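Local coordinates for XAC2610 protein (Xanthomonas axonopodis pv. citri, PDB 4QTQ), which probably acts as an immunity protein that inhibits a peptidoglycan hydrolase linked to the type IV secretion system used for bacterial killing, and binds calcium, at residues G26-S31 with V55-A60; M7-N12 with F78-L83. All coordinates share one frame; numbering follows the deposited sequence.

Contact 1: residues G26-S31 with V55-A60; sequences GGIAVS and VTFPGA
Ile-28 packs alongside Phe-57 and crosses Val-55 at an angle where two antiparallel strands meet, and its branches divide the work. From CB, the CG2 methyl lies anti to the backbone N and reaches Val-55 CG1 at 3.6 Å. The other branch, placed beside the backbone N (chi1 -63°), runs next to Phe-57, the two side chains pointing the same way: CG1 is 3.9 Å from Phe-57 CD1, and the terminal CD1 meets the ring at its edge, near the plane, rather than over a face. One face of that ring takes Val-55 CG1 instead, 3.7 Å above the plane and offset toward the rim.

Ala-29 and Thr-56 form a hydrogen-bonded pair. Thr-56 N to Ala-29 O is short and straight, 2.9 Å with 171° at the hydrogen; Ala-29 N to Thr-56 O is longer, 3.2 Å, and its donor is tilted from the carbonyl plane. A water also donates to Ala-29 O and lies 2.7 Å from Thr-56 OG1, bridging backbone and hydroxyl. Strands 28-33 and 52-56 are the central pair of a four-stranded antiparallel sheet, flanked by 20-25 and 63-65; Ile-28 and Val-30 face strand 78-80, while Phe-57 stacks edge-to-face with the calcium ligand His-104.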
ATOM      1  N   GLY A  26      15.970  -8.934   2.501  1.00 51.17           N
ATOM      2  CA  GLY A  26      16.814  -7.857   3.009  1.00 51.09           C
ATOM      3  C   GLY A  26      16.970  -7.880   4.518  1.00 49.94           C
ATOM      4  O   GLY A  26      16.969  -6.830   5.177  1.00 49.16           O
ATOM      5  N   GLY A  27      17.101  -9.083   5.071  1.00 48.74           N
ATOM      6  CA  GLY A  27      17.373  -9.252   6.500  1.00 47.24           C
ATOM      7  C   GLY A  27      16.140  -9.213   7.395  1.00 44.95           C
ATOM      8  O   GLY A  27      16.265  -9.269   8.619  1.00 43.19           O
ATOM      9  N   ILE A  28      14.958  -9.101   6.785  1.00 42.88           N
ATOM     10  CA  ILE A  28      13.692  -9.202   7.508  1.00 41.08           C
ATOM     11  C   ILE A  28      13.063 -10.521   7.111  1.00 40.55           C
ATOM     12  O   ILE A  28      12.888 -10.791   5.920  1.00 38.98           O
ATOM     13  CB  ILE A  28      12.738  -8.049   7.150  1.00 40.27           C
ATOM     14  CG1 ILE A  28      13.343  -6.701   7.569  1.00 41.22           C
ATOM     15  CG2 ILE A  28      11.387  -8.241   7.831  1.00 38.88           C
ATOM     16  CD1 ILE A  28      12.701  -5.498   6.907  1.00 40.76           C
ATOM     17  N   ALA A  29      12.733 -11.347   8.098  1.00 40.19           N
ATOM     18  CA  ALA A  29      12.142 -12.654   7.814  1.00 41.14           C
ATOM     19  C   ALA A  29      10.640 -12.497   7.791  1.00 40.96           C
ATOM     20  O   ALA A  29      10.066 -11.857   8.677  1.00 41.23           O
ATOM     21  CB  ALA A  29      12.556 -13.679   8.856  1.00 41.59           C
ATOM     22  N   VAL A  30      10.007 -13.065   6.770  1.00 41.61           N
ATOM     23  CA  VAL A  30       8.558 -13.003   6.637  1.00 41.47           C
ATOM     24  C   VAL A  30       8.027 -14.393   6.316  1.00 42.46           C
ATOM     25  O   VAL A  30       8.523 -15.060   5.394  1.00 43.26           O
ATOM     26  CB  VAL A  30       8.100 -12.039   5.521  1.00 41.19           C
ATOM     27  CG1 VAL A  30       6.578 -11.918   5.531  1.00 41.37           C
ATOM     28  CG2 VAL A  30       8.737 -10.666   5.684  1.00 41.11           C
ATOM     29  N   SER A  31       7.044 -14.828   7.098  1.00 41.36           N
ATOM     30  CA  SER A  31       6.363 -16.088   6.843  0.50 42.38           C
ATOM     31  C   SER A  31       4.874 -15.851   6.674  1.00 41.28           C
ATOM     32  O   SER A  31       4.321 -14.915   7.236  1.00 41.35           O
ATOM     33  CB  SER A  31       6.621 -17.093   7.971  0.50 43.84           C
ATOM     34  OG  SER A  31       6.084 -16.653   9.207  0.50 44.17           O
ATOM     35  N   VAL A  55       6.160 -11.198  10.691  1.00 36.83           N
ATOM     36  CA  VAL A  55       7.339 -10.406  10.317  1.00 36.15           C
ATOM     37  C   VAL A  55       8.309 -10.343  11.502  1.00 36.15           C
ATOM     38  O   VAL A  55       7.923  -9.962  12.619  1.00 36.85           O
ATOM     39  CB  VAL A  55       6.935  -8.969   9.909  1.00 35.94           C
ATOM     40  CG1 VAL A  55       8.151  -8.161   9.473  1.00 36.73           C
ATOM     41  CG2 VAL A  55       5.881  -8.992   8.809  1.00 36.24           C
ATOM     42  N   THR A  56       9.561 -10.711  11.253  1.00 35.57           N
ATOM     43  CA  THR A  56      10.603 -10.677  12.262  1.00 35.44           C
ATOM     44  C   THR A  56      11.705  -9.721  11.829  1.00 36.43           C
ATOM     45  O   THR A  56      12.539 -10.071  10.999  1.00 36.93           O
ATOM     46  CB  THR A  56      11.239 -12.066  12.470  1.00 36.05           C
ATOM     47  OG1 THR A  56      10.221 -13.059  12.677  1.00 35.99           O
ATOM     48  CG2 THR A  56      12.204 -12.035  13.662  1.00 35.84           C
ATOM     49  N   PHE A  57      11.695  -8.508  12.370  1.00 36.50           N
ATOM     50  CA  PHE A  57      12.758  -7.535  12.100  1.00 38.07           C
ATOM     51  C   PHE A  57      14.015  -7.970  12.846  1.00 37.84           C
ATOM     52  O   PHE A  57      13.905  -8.657  13.859  1.00 36.11           O
ATOM     53  CB  PHE A  57      12.318  -6.138  12.544  1.00 39.27           C
ATOM     54  CG  PHE A  57      11.108  -5.618  11.790  1.00 39.40           C
ATOM     55  CD1 PHE A  57      11.233  -5.177  10.470  1.00 41.46           C
ATOM     56  CD2 PHE A  57       9.853  -5.590  12.388  1.00 38.26           C
ATOM     57  CE1 PHE A  57      10.128  -4.712   9.765  1.00 42.40           C
ATOM     58  CE2 PHE A  57       8.745  -5.121  11.692  1.00 39.45           C
ATOM     59  CZ  PHE A  57       8.884  -4.680  10.378  1.00 41.13           C
ATOM     60  N   PRO A  58      15.215  -7.608  12.344  1.00 40.03           N
ATOM     61  CA  PRO A  58      16.435  -8.044  13.043  1.00 40.84           C
ATOM     62  C   PRO A  58      16.479  -7.578  14.495  1.00 39.76           C
ATOM     63  O   PRO A  58      16.262  -6.389  14.765  1.00 39.00           O
ATOM     64  CB  PRO A  58      17.576  -7.374  12.256  1.00 42.50           C
ATOM     65  CG  PRO A  58      16.995  -6.968  10.965  1.00 43.84           C
ATOM     66  CD  PRO A  58      15.518  -6.782  11.165  1.00 42.55           C
ATOM     67  N   GLY A  59      16.743  -8.513  15.404  1.00 40.68           N
ATOM     68  CA  GLY A  59      16.981  -8.216  16.830  1.00 41.34           C
ATOM     69  C   GLY A  59      15.702  -8.076  17.641  1.00 42.12           C
ATOM     70  O   GLY A  59      15.717  -7.645  18.815  1.00 39.96           O
ATOM     71  N   ALA A  60      14.595  -8.463  17.008  1.00 42.76           N
ATOM     72  CA  ALA A  60      13.265  -8.214  17.520  1.00 41.30           C
ATOM     73  C   ALA A  60      12.452  -9.494  17.567  1.00 42.09           C
ATOM     74  O   ALA A  60      12.719 -10.475  16.859  1.00 41.31           O
ATOM     75  CB  ALA A  60      12.550  -7.189  16.662  1.00 41.81           C
TER
HETATM   76  O   HOH W   1       8.771 -13.976  10.636  1.00 38.45           O

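Contact 2: residues M7-N12 with F78-L83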
ATOM      1  N   MET A   7      19.110  -0.142  -1.264  1.00112.37           N
ATOM      2  CA  MET A   7      18.824  -0.880  -2.499  1.00106.79           C
ATOM      3  C   MET A   7      17.552  -1.721  -2.353  1.00 97.33           C
ATOM      4  O   MET A   7      17.366  -2.378  -1.330  1.00 96.83           O
ATOM      5  CB  MET A   7      19.996  -1.792  -2.869  1.00110.13           C
ATOM      6  CG  MET A   7      21.264  -1.058  -3.278  1.00114.69           C
ATOM      7  SD  MET A   7      22.702  -2.146  -3.368  1.00120.56           S
ATOM      8  CE  MET A   7      22.054  -3.549  -4.282  1.00117.81           C
ATOM      9  N   PRO A   8      16.672  -1.708  -3.372  1.00 88.13           N
ATOM     10  CA  PRO A   8      15.453  -2.499  -3.274  1.00 81.60           C
ATOM     11  C   PRO A   8      15.730  -3.974  -3.537  1.00 77.61           C
ATOM     12  O   PRO A   8      16.534  -4.293  -4.413  1.00 77.01           O
ATOM     13  CB  PRO A   8      14.575  -1.915  -4.377  1.00 81.80           C
ATOM     14  CG  PRO A   8      15.548  -1.485  -5.414  1.00 85.29           C
ATOM     15  CD  PRO A   8      16.768  -1.014  -4.669  1.00 88.83           C
ATOM     16  N   SER A   9      15.082  -4.854  -2.773  1.00 72.06           N
ATOM     17  CA  SER A   9      15.197  -6.301  -2.978  1.00 69.46           C
ATOM     18  C   SER A   9      13.814  -6.941  -3.058  1.00 64.92           C
ATOM     19  O   SER A   9      12.848  -6.427  -2.493  1.00 62.54           O
ATOM     20  CB  SER A   9      16.041  -6.950  -1.872  1.00 70.53           C
ATOM     21  OG  SER A   9      15.432  -6.848  -0.599  1.00 69.89           O
ATOM     22  N   THR A  10      13.717  -8.052  -3.788  1.00 63.22           N
ATOM     23  CA  THR A  10      12.448  -8.765  -3.956  1.00 61.35           C
ATOM     24  C   THR A  10      12.631 -10.279  -3.837  1.00 61.28           C
ATOM     25  O   THR A  10      13.750 -10.793  -3.803  1.00 62.02           O
ATOM     26  CB  THR A  10      11.792  -8.462  -5.325  1.00 61.29           C
ATOM     27  OG1 THR A  10      12.496  -9.145  -6.369  1.00 64.53           O
ATOM     28  CG2 THR A  10      11.785  -6.970  -5.613  1.00 61.44           C
ATOM     29  N   ALA A  11      11.512 -10.987  -3.782  1.00 58.10           N
ATOM     30  CA  ALA A  11      11.529 -12.441  -3.751  1.00 58.25           C
ATOM     31  C   ALA A  11      10.145 -12.962  -4.056  1.00 55.89           C
ATOM     32  O   ALA A  11       9.140 -12.291  -3.792  1.00 54.92           O
ATOM     33  CB  ALA A  11      11.992 -12.944  -2.392  1.00 58.97           C
ATOM     34  N   ASN A  12      10.096 -14.160  -4.618  1.00 55.66           N
ATOM     35  CA  ASN A  12       8.833 -14.818  -4.915  1.00 55.00           C
ATOM     36  C   ASN A  12       8.752 -16.160  -4.210  1.00 54.81           C
ATOM     37  O   ASN A  12       9.771 -16.762  -3.898  1.00 54.64           O
ATOM     38  CB  ASN A  12       8.672 -14.996  -6.424  1.00 56.55           C
ATOM     39  CG  ASN A  12       8.470 -13.676  -7.151  1.00 56.19           C
ATOM     40  OD1 ASN A  12       7.864 -12.741  -6.627  1.00 53.90           O
ATOM     41  ND2 ASN A  12       8.967 -13.603  -8.372  1.00 58.05           N
ATOM     42  N   PHE A  78       7.126 -10.604  -2.629  1.00 39.00           N
ATOM     43  CA  PHE A  78       7.705  -9.696  -1.632  1.00 39.16           C
ATOM     44  C   PHE A  78       8.535  -8.602  -2.262  1.00 40.89           C
ATOM     45  O   PHE A  78       9.300  -8.841  -3.208  1.00 40.21           O
ATOM     46  CB  PHE A  78       8.625 -10.440  -0.668  1.00 39.53           C
ATOM     47  CG  PHE A  78       7.974 -11.579   0.045  1.00 39.24           C
ATOM     48  CD1 PHE A  78       7.154 -11.349   1.138  1.00 38.24           C
ATOM     49  CD2 PHE A  78       8.215 -12.888  -0.344  1.00 39.97           C
ATOM     50  CE1 PHE A  78       6.558 -12.406   1.812  1.00 38.26           C
ATOM     51  CE2 PHE A  78       7.638 -13.946   0.336  1.00 39.84           C
ATOM     52  CZ  PHE A  78       6.808 -13.704   1.414  1.00 39.63           C
ATOM     53  N   TYR A  79       8.406  -7.405  -1.703  1.00 41.30           N
ATOM     54  CA  TYR A  79       9.246  -6.279  -2.073  1.00 42.58           C
ATOM     55  C   TYR A  79       9.725  -5.554  -0.813  1.00 42.56           C
ATOM     56  O   TYR A  79       8.961  -5.332   0.133  1.00 42.77           O
ATOM     57  CB  TYR A  79       8.493  -5.343  -3.019  1.00 42.70           C
ATOM     58  CG  TYR A  79       9.192  -4.030  -3.312  1.00 44.55           C
ATOM     59  CD1 TYR A  79      10.144  -3.917  -4.337  1.00 45.62           C
ATOM     60  CD2 TYR A  79       8.895  -2.893  -2.561  1.00 44.11           C
ATOM     61  CE1 TYR A  79      10.770  -2.707  -4.596  1.00 47.18           C
ATOM     62  CE2 TYR A  79       9.510  -1.685  -2.812  1.00 44.65           C
ATOM     63  CZ  TYR A  79      10.438  -1.587  -3.823  1.00 46.38           C
ATOM     64  OH  TYR A  79      11.021  -0.359  -4.027  1.00 47.28           O
ATOM     65  N   HIS A  80      11.001  -5.208  -0.804  1.00 43.49           N
ATOM     66  CA  HIS A  80      11.603  -4.447   0.273  1.00 44.41           C
ATOM     67  C   HIS A  80      12.328  -3.279  -0.374  1.00 44.96           C
ATOM     68  O   HIS A  80      13.257  -3.465  -1.152  1.00 46.28           O
ATOM     69  CB  HIS A  80      12.550  -5.351   1.073  1.00 48.20           C
ATOM     70  CG  HIS A  80      13.171  -4.697   2.273  1.00 49.88           C
ATOM     71  ND1 HIS A  80      14.246  -5.251   2.937  1.00 53.35           N
ATOM     72  CD2 HIS A  80      12.889  -3.542   2.917  1.00 50.00           C
ATOM     73  CE1 HIS A  80      14.590  -4.470   3.946  1.00 52.13           C
ATOM     74  NE2 HIS A  80      13.786  -3.423   3.953  1.00 49.93           N
ATOM     75  N   GLY A  81      11.856  -2.072  -0.097  1.00 44.87           N
ATOM     76  CA  GLY A  81      12.428  -0.880  -0.693  1.00 46.30           C
ATOM     77  C   GLY A  81      11.503   0.307  -0.585  1.00 45.60           C
ATOM     78  O   GLY A  81      10.419   0.203   0.010  1.00 44.65           O
ATOM     79  N   PRO A  82      11.913   1.446  -1.166  1.00 46.31           N
ATOM     80  CA  PRO A  82      11.090   2.642  -1.074  1.00 47.04           C
ATOM     81  C   PRO A  82       9.904   2.621  -2.051  1.00 48.26           C
ATOM     82  O   PRO A  82       9.912   1.864  -3.044  1.00 48.22           O
ATOM     83  CB  PRO A  82      12.074   3.772  -1.417  1.00 49.57           C
ATOM     84  CG  PRO A  82      13.234   3.126  -2.123  1.00 49.70           C
ATOM     85  CD  PRO A  82      13.056   1.634  -2.078  1.00 49.70           C
ATOM     86  N   LEU A  83       8.888   3.430  -1.749  1.00 46.51           N
ATOM     87  CA  LEU A  83       7.767   3.645  -2.661  1.00 48.98           C
ATOM     88  C   LEU A  83       8.018   4.895  -3.522  1.00 53.22           C
ATOM     89  O   LEU A  83       7.342   5.923  -3.382  1.00 50.62           O
ATOM     90  CB  LEU A  83       6.451   3.758  -1.880  1.00 47.67           C
ATOM     91  CG  LEU A  83       6.072   2.555  -0.999  1.00 45.42           C
ATOM     92  CD1 LEU A  83       4.800   2.844  -0.205  1.00 43.80           C
ATOM     93  CD2 LEU A  83       5.932   1.271  -1.815  1.00 44.57           C
TER
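Backbone hydrogen bonds join Ser-9 to His-80 and Ala-11 to Phe-78, two bonds per pair, which fixes the antiparallel register; the short strand axes run 4.8 Å apart at 168°. Ser-9 N to His-80 O and His-80 N to Ser-9 O are both 2.8 Å, and Phe-78 N to Ala-11 O is 2.9 Å. The fourth, Ala-11 N to Phe-78 O, is 3.1 Å, with the donor tilted 32° from the carbonyl plane. Additional CA-H...O contacts come from Pro-8 to His-80 O and from Thr-10 to Phe-78 O.

Apolar contacts gather on the face bearing Thr-10 and Tyr-79, a non-hydrogen-bonded pair. With CG anti to the backbone N (chi1 171°), the Tyr-79 ring reaches along the strand toward Pro-8, whose CB lies 3.9 Å from CE1. Thr-10 CG2 meets the ring edge, 3.7 Å from Tyr-79 CD1.

A side-chain hydrogen bond limits the ring's freedom: Tyr-79 OH donates to Pro-82 O over 2.7 Å, in the carbonyl plane and on a lone pair, tying the strand to the segment that follows it. Strand 9-11 forms one border of the six-stranded mixed sheet, and 78-80 lies between it and the parallel strand 94-97. On the Phe-78 and His-80 face, strands 20-25 and 28-33 pack against the pair.

From the N terminus, strand 9-11 comes first, but its partner 78-80 arrives only after a long excursion, so contact 2 closes the larger loop, with 65 residues between its segments. Contact 1 closes a smaller one of 23 residues, and this lies wholly within the larger; the loops nest and do not cross. The inner closure joins the two central strands of the four-stranded sheet, with strands 38-41 and 44-47 in the loop between them, whereas the outer adds an edge strand to the mixed sheet. With centres 13 Å apart the contacts touch directly: Ile-28 CD1 is 3.7 Å from His-80 CE1, and Val-30 CG1 is 3.8 Å from Phe-78 CE1. Aliphatic, aromatic and imidazole groups thus join the sheets, consistent with a beta-sandwich.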